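Local coordinates for protein fusolin (PDB 4YN1) that forms the crystalline spindles of an insect poxvirus that enhance virulence, and probably acts on chitin as a lytic polysaccharide monooxygenase, at residues W117-F128 with D230-D240. Numbering follows the deposited sequence.
Sequences WPPTVIPLENNF and DAVFANRPGPD. With EDO (1,2-ethanediol), chain C; EDO (1,2-ethanediol), chain E.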
loop_
_atom_site.group_PDB
_atom_site.type_symbol
_atom_site.label_atom_id
_atom_site.label_comp_id
_atom_site.label_asym_id
_atom_site.label_seq_id
_atom_site.Cartn_x
_atom_site.Cartn_y
_atom_site.Cartn_z
ATOM N N TRP A 117 8.527 4.344 3.927
ATOM C CA TRP A 117 7.102 4.276 4.219
ATOM C C TRP A 117 6.865 3.448 5.487
ATOM O O TRP A 117 7.360 2.319 5.594
ATOM C CB TRP A 117 6.337 3.661 3.046
ATOM C CG TRP A 117 6.217 4.595 1.901
ATOM C CD1 TRP A 117 6.985 4.638 0.776
ATOM C CD2 TRP A 117 5.319 5.712 1.823
ATOM N NE1 TRP A 117 6.553 5.657 -0.046
ATOM C CE2 TRP A 117 5.535 6.339 0.580
ATOM C CE3 TRP A 117 4.292 6.179 2.647
ATOM C CZ2 TRP A 117 4.713 7.372 0.120
ATOM C CZ3 TRP A 117 3.536 7.256 2.228
ATOM C CH2 TRP A 117 3.746 7.842 0.980
ATOM N N PRO A 118 6.145 3.996 6.473
ATOM C CA PRO A 118 5.943 3.265 7.722
ATOM C C PRO A 118 5.115 2.003 7.546
ATOM O O PRO A 118 3.990 2.014 7.025
ATOM C CB PRO A 118 5.264 4.303 8.629
ATOM C CG PRO A 118 5.798 5.593 8.096
ATOM C CD PRO A 118 5.632 5.372 6.609
ATOM N N PRO A 119 5.667 0.876 8.011
ATOM C CA PRO A 119 4.956 -0.384 7.826
ATOM C C PRO A 119 4.133 -0.792 9.046
ATOM O O PRO A 119 4.359 -0.352 10.177
ATOM C CB PRO A 119 6.109 -1.390 7.635
ATOM C CG PRO A 119 7.158 -0.867 8.566
ATOM C CD PRO A 119 7.036 0.646 8.548
ATOM N N THR A 120 3.221 -1.701 8.809
ATOM C CA THR A 120 2.541 -2.442 9.869
ATOM C C THR A 120 3.581 -3.474 10.329
ATOM O O THR A 120 4.099 -4.221 9.491
ATOM C CB THR A 120 1.302 -3.136 9.359
ATOM O OG1 THR A 120 0.290 -2.127 9.132
ATOM C CG2 THR A 120 0.783 -4.212 10.330
ATOM N N VAL A 121 3.917 -3.492 11.619
ATOM C CA VAL A 121 4.874 -4.470 12.204
ATOM C C VAL A 121 4.130 -5.709 12.672
ATOM O O VAL A 121 3.346 -5.616 13.610
ATOM C CB VAL A 121 5.688 -3.818 13.346
ATOM C CG1 VAL A 121 6.690 -4.798 13.946
ATOM C CG2 VAL A 121 6.395 -2.573 12.861
ATOM N N ILE A 122 4.408 -6.884 12.041
ATOM C CA ILE A 122 3.756 -8.163 12.331
ATOM C C ILE A 122 4.703 -9.020 13.154
ATOM O O ILE A 122 5.719 -9.472 12.641
ATOM C CB ILE A 122 3.335 -8.847 11.027
ATOM C CG1 ILE A 122 2.383 -7.905 10.230
ATOM C CG2 ILE A 122 2.677 -10.202 11.349
ATOM C CD1 ILE A 122 2.178 -8.261 8.807
ATOM N N PRO A 123 4.402 -9.226 14.444
ATOM C CA PRO A 123 5.332 -9.964 15.304
ATOM C C PRO A 123 5.264 -11.444 15.019
ATOM O O PRO A 123 4.209 -11.921 14.716
ATOM C CB PRO A 123 4.827 -9.629 16.720
ATOM C CG PRO A 123 3.380 -9.448 16.546
ATOM C CD PRO A 123 3.236 -8.737 15.217
ATOM N N LEU A 124 6.398 -12.150 15.031
ATOM C CA LEU A 124 6.410 -13.585 14.791
ATOM C C LEU A 124 6.528 -14.315 16.127
ATOM O O LEU A 124 7.296 -13.901 16.971
ATOM C CB LEU A 124 7.635 -13.977 13.935
ATOM C CG LEU A 124 7.712 -13.359 12.541
ATOM C CD1 LEU A 124 8.917 -13.809 11.816
ATOM C CD2 LEU A 124 6.495 -13.676 11.716
ATOM N N GLU A 125 5.876 -15.436 16.268
ATOM C CA GLU A 125 6.066 -16.259 17.464
ATOM C C GLU A 125 7.179 -17.284 17.191
ATOM O O GLU A 125 7.818 -17.747 18.128
ATOM C CB GLU A 125 4.769 -16.979 17.836
ATOM C CG GLU A 125 4.885 -17.772 19.129
ATOM C CD GLU A 125 3.567 -18.135 19.781
ATOM O OE1 GLU A 125 2.663 -18.623 19.066
ATOM O OE2 GLU A 125 3.449 -17.953 21.014
ATOM N N ASN A 126 7.434 -17.594 15.903
ATOM C CA ASN A 126 8.421 -18.568 15.446
ATOM C C ASN A 126 9.103 -17.957 14.187
ATOM O O ASN A 126 8.428 -17.705 13.185
ATOM C CB ASN A 126 7.655 -19.879 15.081
ATOM C CG ASN A 126 8.468 -21.033 14.573
ATOM O OD1 ASN A 126 9.564 -20.882 14.062
ATOM N ND2 ASN A 126 7.902 -22.230 14.618
ATOM N N ASN A 127 10.427 -17.829 14.216
ATOM C CA ASN A 127 11.181 -17.234 13.100
ATOM C C ASN A 127 11.469 -18.155 11.925
ATOM O O ASN A 127 11.932 -17.667 10.893
ATOM C CB ASN A 127 12.496 -16.663 13.592
ATOM C CG ASN A 127 12.326 -15.613 14.628
ATOM O OD1 ASN A 127 11.301 -14.963 14.671
ATOM N ND2 ASN A 127 13.320 -15.430 15.487
ATOM N N PHE A 128 11.223 -19.462 12.077
ATOM C CA PHE A 128 11.512 -20.463 11.031
ATOM C C PHE A 128 10.367 -20.782 10.101
ATOM O O PHE A 128 10.583 -21.406 9.080
ATOM C CB PHE A 128 11.998 -21.747 11.687
ATOM C CG PHE A 128 13.326 -21.555 12.352
ATOM C CD1 PHE A 128 13.404 -21.119 13.670
ATOM C CD2 PHE A 128 14.504 -21.688 11.630
ATOM C CE1 PHE A 128 14.643 -20.800 14.240
ATOM C CE2 PHE A 128 15.740 -21.526 12.253
ATOM C CZ PHE A 128 15.801 -21.038 13.537
ATOM N N ASP A 230 2.248 -1.420 3.209
ATOM C CA ASP A 230 3.593 -1.555 3.761
ATOM C C ASP A 230 3.557 -2.446 4.995
ATOM O O ASP A 230 2.791 -2.199 5.937
ATOM C CB ASP A 230 4.197 -0.174 4.070
ATOM C CG ASP A 230 4.296 0.685 2.795
ATOM O OD1 ASP A 230 5.005 0.272 1.854
ATOM O OD2 ASP A 230 3.621 1.747 2.724
ATOM N N ALA A 231 4.473 -3.420 5.035
ATOM C CA ALA A 231 4.563 -4.344 6.173
ATOM C C ALA A 231 5.985 -4.843 6.417
ATOM O O ALA A 231 6.846 -4.763 5.546
ATOM C CB ALA A 231 3.620 -5.521 5.933
ATOM N N VAL A 232 6.210 -5.353 7.603
ATOM C CA VAL A 232 7.482 -5.970 8.003
ATOM C C VAL A 232 7.200 -6.948 9.126
ATOM O O VAL A 232 6.319 -6.707 9.955
ATOM C CB VAL A 232 8.509 -4.857 8.436
ATOM C CG1 VAL A 232 8.095 -4.175 9.738
ATOM C CG2 VAL A 232 9.912 -5.424 8.539
ATOM N N PHE A 233 7.961 -8.028 9.180
ATOM C CA PHE A 233 7.856 -8.969 10.265
ATOM C C PHE A 233 8.872 -8.620 11.330
ATOM O O PHE A 233 9.999 -8.241 11.015
ATOM C CB PHE A 233 8.092 -10.411 9.789
ATOM C CG PHE A 233 7.008 -10.942 8.900
ATOM C CD1 PHE A 233 5.725 -11.145 9.389
ATOM C CD2 PHE A 233 7.260 -11.241 7.567
ATOM C CE1 PHE A 233 4.720 -11.644 8.564
ATOM C CE2 PHE A 233 6.247 -11.722 6.741
ATOM C CZ PHE A 233 4.988 -11.928 7.247
ATOM N N ALA A 234 8.484 -8.720 12.591
ATOM C CA ALA A 234 9.437 -8.565 13.684
ATOM C C ALA A 234 9.833 -9.973 14.153
ATOM O O ALA A 234 9.034 -10.703 14.748
ATOM C CB ALA A 234 8.844 -7.744 14.838
ATOM N N ASN A 235 11.087 -10.355 13.879
ATOM C CA ASN A 235 11.620 -11.653 14.292
ATOM C C ASN A 235 11.693 -11.672 15.798
ATOM O O ASN A 235 11.999 -10.646 16.406
ATOM C CB ASN A 235 12.982 -11.929 13.666
ATOM C CG ASN A 235 12.866 -12.332 12.211
ATOM O OD1 ASN A 235 12.718 -13.501 11.871
ATOM N ND2 ASN A 235 12.851 -11.382 11.321
ATOM N N ARG A 236 11.371 -12.796 16.399
ATOM C CA ARG A 236 11.378 -12.924 17.854
ATOM C C ARG A 236 12.839 -12.919 18.323
ATOM O O ARG A 236 13.667 -13.617 17.725
ATOM C CB ARG A 236 10.717 -14.234 18.256
ATOM C CG ARG A 236 10.379 -14.341 19.707
ATOM C CD ARG A 236 9.522 -15.563 19.928
ATOM N NE ARG A 236 9.004 -15.615 21.292
ATOM C CZ ARG A 236 8.225 -16.579 21.769
ATOM N NH1 ARG A 236 7.861 -17.597 20.993
ATOM N NH2 ARG A 236 7.804 -16.538 23.027
ATOM N N PRO A 237 13.156 -12.169 19.382
ATOM C CA PRO A 237 14.545 -12.145 19.882
ATOM C C PRO A 237 14.916 -13.382 20.678
ATOM O O PRO A 237 14.069 -14.200 21.049
ATOM C CB PRO A 237 14.585 -10.889 20.757
ATOM C CG PRO A 237 13.186 -10.764 21.277
ATOM C CD PRO A 237 12.280 -11.267 20.169
ATOM N N GLY A 238 16.216 -13.535 20.901
ATOM C CA GLY A 238 16.762 -14.628 21.685
ATOM C C GLY A 238 17.300 -15.768 20.860
ATOM O O GLY A 238 17.300 -15.702 19.625
ATOM N N PRO A 239 17.854 -16.794 21.543
ATOM C CA PRO A 239 18.430 -17.930 20.819
ATOM C C PRO A 239 17.354 -18.852 20.272
ATOM O O PRO A 239 16.268 -18.946 20.834
ATOM C CB PRO A 239 19.229 -18.662 21.906
ATOM C CG PRO A 239 18.451 -18.400 23.153
ATOM C CD PRO A 239 17.971 -16.978 23.007
ATOM N N ASP A 240 17.681 -19.553 19.212
ATOM C CA ASP A 240 16.816 -20.577 18.646
ATOM C C ASP A 240 16.625 -21.653 19.747
ATOM O O ASP A 240 17.614 -22.277 20.150
ATOM C CB ASP A 240 17.464 -21.148 17.378
ATOM C CG ASP A 240 16.771 -22.367 16.776
ATOM O OD1 ASP A 240 15.680 -22.724 17.251
ATOM O OD2 ASP A 240 17.351 -22.980 15.860
HETATM C C1 EDO C . 12.989 -7.340 10.507
HETATM O O1 EDO C . 12.439 -8.448 9.823
HETATM C C2 EDO C . 13.854 -7.846 11.693
HETATM O O2 EDO C . 13.064 -8.637 12.588
HETATM C C1 EDO E . 4.180 -17.263 12.610
HETATM O O1 EDO E . 5.500 -17.134 13.141
HETATM C C2 EDO E . 3.341 -16.009 12.903
HETATM O O2 EDO E . 3.576 -15.618 14.241
HETATM O O HOH W 1 2.549 3.058 4.761
HETATM O O HOH W 2 0.444 -1.190 6.679
HETATM O O HOH W 3 8.050 -11.099 17.949
#
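Strand 120-123 adds in parallel to the end of strand 223-234 in the LPMO-type beta-sandwich, bonded from Thr120 N to Asp230 O through to Leu124 N on Ala234 O. Ile122 is held through both its N and its O, the N giving a nearly straight bond to Val232 O (2.8 Å) and the O taking Ala234 N. On the face with Ile122, CG2 of that residue, anti to its own N, lies 3.7 Å from Phe233 CE1, and the Leu124 side chain crosses that of Phe233 at about a right angle, Leu124 CD2 3.5 Å from Phe233 CD1. On the other face Val232 CG1 touches Pro119 CG (3.6 Å) and Val121 CG2. Past the strands, Asn127 continues the pairing through its amide: OD1 accepts Arg236 N (2.8 Å) and ND2 gives to Arg236 O (2.9 Å), both on in-plane lone pairs, which fixes the amide's flip. The extended Arg236 chain then runs alongside Glu125, where NH1 bonds Glu125 O (2.9 Å). At the far end Trp117 CB rests against Asp230 OD2, while Arg10 salt-bridges OD1 and makes a cation-pi contact with the Trp117 indole. Strand 131-140 covers Ile122, Leu124 and Phe233 through Ile132 and Ile134, and helices 10-17 and 32-47 pack on Trp117.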